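Local coordinates for protein Maltose/maltodextrin transport permease homologue (Bdellovibrio bacteriovorus HD100, PDB 6FFL) that probably binds maltose and maltodextrins for uptake, as the solute-binding domain fused to the membrane subunit of an ABC sugar transporter, and here holds maltotriose, at residues A[72-77]-A[99-104]. Numbering follows the deposited sequence.
Sequences FATMGI and PVYDGK. With PT (platinum (II) ion), chain E.
With CG of Y101 trans to its own backbone N (chi1 174°), the phenol extends from its strand to the last turn of helix 69-74, where T74, at chi1 63°, sets its methyl CG2 beside the backbone N and against the phenol. The two side chains meet nearly at right angles. T74 CG2 lies 3.7 Å from Y101 CE2; its approach to Y101 OH, 3.0 Å, is unusually short for a methyl and a hydroxyl, and the exact value is doubtful. T74 OG1 turns back along the helix to hydrogen-bond the carbonyl of G70, leaving CG2 as the branch nearest the phenol. A73, the residue before, adds a second contact: its CB approaches the ring obliquely, 3.9 Å from Y101 CD2. No hydrogen bond crosses between the segments, and the 116 Å² buried between them comes from A73, T74 and Y101 alone. The contact joins two elements of a periplasmic-binding-protein fold, the end of helix 69-74 and the hairpin of strands 100-101 and 104-109, at the surface and away from the sugar; a bound glucose unit lies about 13 Å from the T74 side chain. P345 touches both T74 and Y101, and Y106 of the hairpin also reaches A73. The helix closes in a Schellman motif, G76 taking positive phi while I77 N bonds F72 O (3.1 Å) and G76 N bonds A73 O (2.9 Å). Across the contact, the chain reverses through a type I' turn from Y101 to K104, and D102 CB lies over one face of the Y101 ring, offset toward its rim. Beyond T74, M75 binds platinum through SD at 2.3 Å, with M54 SD and a water as further ligands.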
loop_
_atom_site.group_PDB
_atom_site.type_symbol
_atom_site.label_atom_id
_atom_site.label_comp_id
_atom_site.label_asym_id
_atom_site.label_seq_id
_atom_site.Cartn_x
_atom_site.Cartn_y
_atom_site.Cartn_z
ATOM N N PHE A 72 4.206 10.778 12.312
ATOM C CA PHE A 72 3.130 11.484 12.999
ATOM C C PHE A 72 3.351 11.470 14.502
ATOM O O PHE A 72 3.164 12.489 15.178
ATOM C CB PHE A 72 1.768 10.854 12.685
ATOM C CG PHE A 72 1.248 11.119 11.289
ATOM C CD1 PHE A 72 1.981 11.854 10.368
ATOM C CD2 PHE A 72 0.001 10.618 10.909
ATOM C CE1 PHE A 72 1.485 12.083 9.080
ATOM C CE2 PHE A 72 -0.510 10.840 9.627
ATOM C CZ PHE A 72 0.240 11.575 8.707
ATOM N N ALA A 73 3.735 10.311 15.049
ATOM C CA ALA A 73 3.900 10.218 16.498
ATOM C C ALA A 73 5.104 11.018 16.974
ATOM O O ALA A 73 5.019 11.748 17.976
ATOM C CB ALA A 73 4.023 8.756 16.922
ATOM N N THR A 74 6.237 10.908 16.271
ATOM C CA THR A 74 7.425 11.622 16.734
ATOM C C THR A 74 7.287 13.135 16.614
ATOM O O THR A 74 7.963 13.861 17.355
ATOM C CB THR A 74 8.686 11.158 15.986
ATOM O OG1 THR A 74 8.580 11.462 14.594
ATOM C CG2 THR A 74 8.899 9.679 16.161
ATOM N N MET A 75 6.434 13.627 15.716
ATOM C CA MET A 75 6.143 15.056 15.625
ATOM C C MET A 75 5.083 15.503 16.624
ATOM O O MET A 75 4.769 16.699 16.682
ATOM C CB MET A 75 5.680 15.416 14.210
ATOM C CG MET A 75 6.696 15.147 13.108
ATOM S SD MET A 75 7.958 16.416 12.964
ATOM C CE MET A 75 8.733 15.962 11.408
ATOM N N GLY A 76 4.527 14.573 17.395
ATOM C CA GLY A 76 3.515 14.890 18.387
ATOM C C GLY A 76 2.197 15.367 17.815
ATOM O O GLY A 76 1.491 16.132 18.472
ATOM N N ILE A 77 1.830 14.939 16.608
ATOM C CA ILE A 77 0.622 15.466 15.986
ATOM C C ILE A 77 -0.534 14.470 15.984
ATOM O O ILE A 77 -1.614 14.802 15.476
ATOM C CB ILE A 77 0.901 15.984 14.560
ATOM C CG1 ILE A 77 1.415 14.855 13.661
ATOM C CG2 ILE A 77 1.871 17.177 14.624
ATOM C CD1 ILE A 77 1.682 15.290 12.196
ATOM N N PRO A 99 -0.223 -1.464 14.591
ATOM C CA PRO A 99 1.217 -1.576 14.851
ATOM C C PRO A 99 1.621 -0.679 16.006
ATOM O O PRO A 99 1.161 0.458 16.113
ATOM C CB PRO A 99 1.861 -1.115 13.537
ATOM C CG PRO A 99 0.828 -0.247 12.887
ATOM C CD PRO A 99 -0.508 -0.860 13.278
ATOM N N VAL A 100 2.495 -1.202 16.866
ATOM C CA VAL A 100 2.963 -0.493 18.052
ATOM C C VAL A 100 4.196 0.322 17.692
ATOM O O VAL A 100 5.063 -0.125 16.931
ATOM C CB VAL A 100 3.262 -1.484 19.197
ATOM C CG1 VAL A 100 3.928 -0.785 20.387
ATOM C CG2 VAL A 100 1.983 -2.176 19.639
ATOM N N TYR A 101 4.277 1.529 18.240
ATOM C CA TYR A 101 5.452 2.365 18.072
ATOM C C TYR A 101 5.695 3.084 19.386
ATOM O O TYR A 101 4.765 3.675 19.942
ATOM C CB TYR A 101 5.281 3.378 16.932
ATOM C CG TYR A 101 6.457 4.332 16.872
ATOM C CD1 TYR A 101 7.704 3.884 16.455
ATOM C CD2 TYR A 101 6.335 5.651 17.275
ATOM C CE1 TYR A 101 8.795 4.724 16.424
ATOM C CE2 TYR A 101 7.429 6.508 17.253
ATOM C CZ TYR A 101 8.655 6.033 16.819
ATOM O OH TYR A 101 9.752 6.859 16.785
ATOM N N ASP A 102 6.927 3.015 19.891
ATOM C CA ASP A 102 7.266 3.657 21.159
ATOM C C ASP A 102 6.344 3.165 22.270
ATOM O O ASP A 102 5.940 3.930 23.147
ATOM C CB ASP A 102 7.208 5.184 21.019
ATOM C CG ASP A 102 7.956 5.918 22.121
ATOM O OD1 ASP A 102 8.814 5.306 22.793
ATOM O OD2 ASP A 102 7.665 7.119 22.316
ATOM N N GLY A 103 5.958 1.892 22.198
ATOM C CA GLY A 103 5.129 1.277 23.209
ATOM C C GLY A 103 3.667 1.653 23.192
ATOM O O GLY A 103 2.939 1.246 24.101
ATOM N N LYS A 104 3.201 2.401 22.192
ATOM C CA LYS A 104 1.822 2.869 22.163
ATOM C C LYS A 104 1.178 2.570 20.817
ATOM O O LYS A 104 1.856 2.331 19.810
ATOM C CB LYS A 104 1.726 4.378 22.438
ATOM C CG LYS A 104 2.189 4.778 23.841
ATOM C CD LYS A 104 2.410 6.282 23.962
ATOM C CE LYS A 104 3.492 6.603 24.989
ATOM N NZ LYS A 104 3.479 8.040 25.394
HETATM PT PT PT E . 6.742 18.287 12.383
HETATM O O HOH W 1 5.435 17.218 11.089
#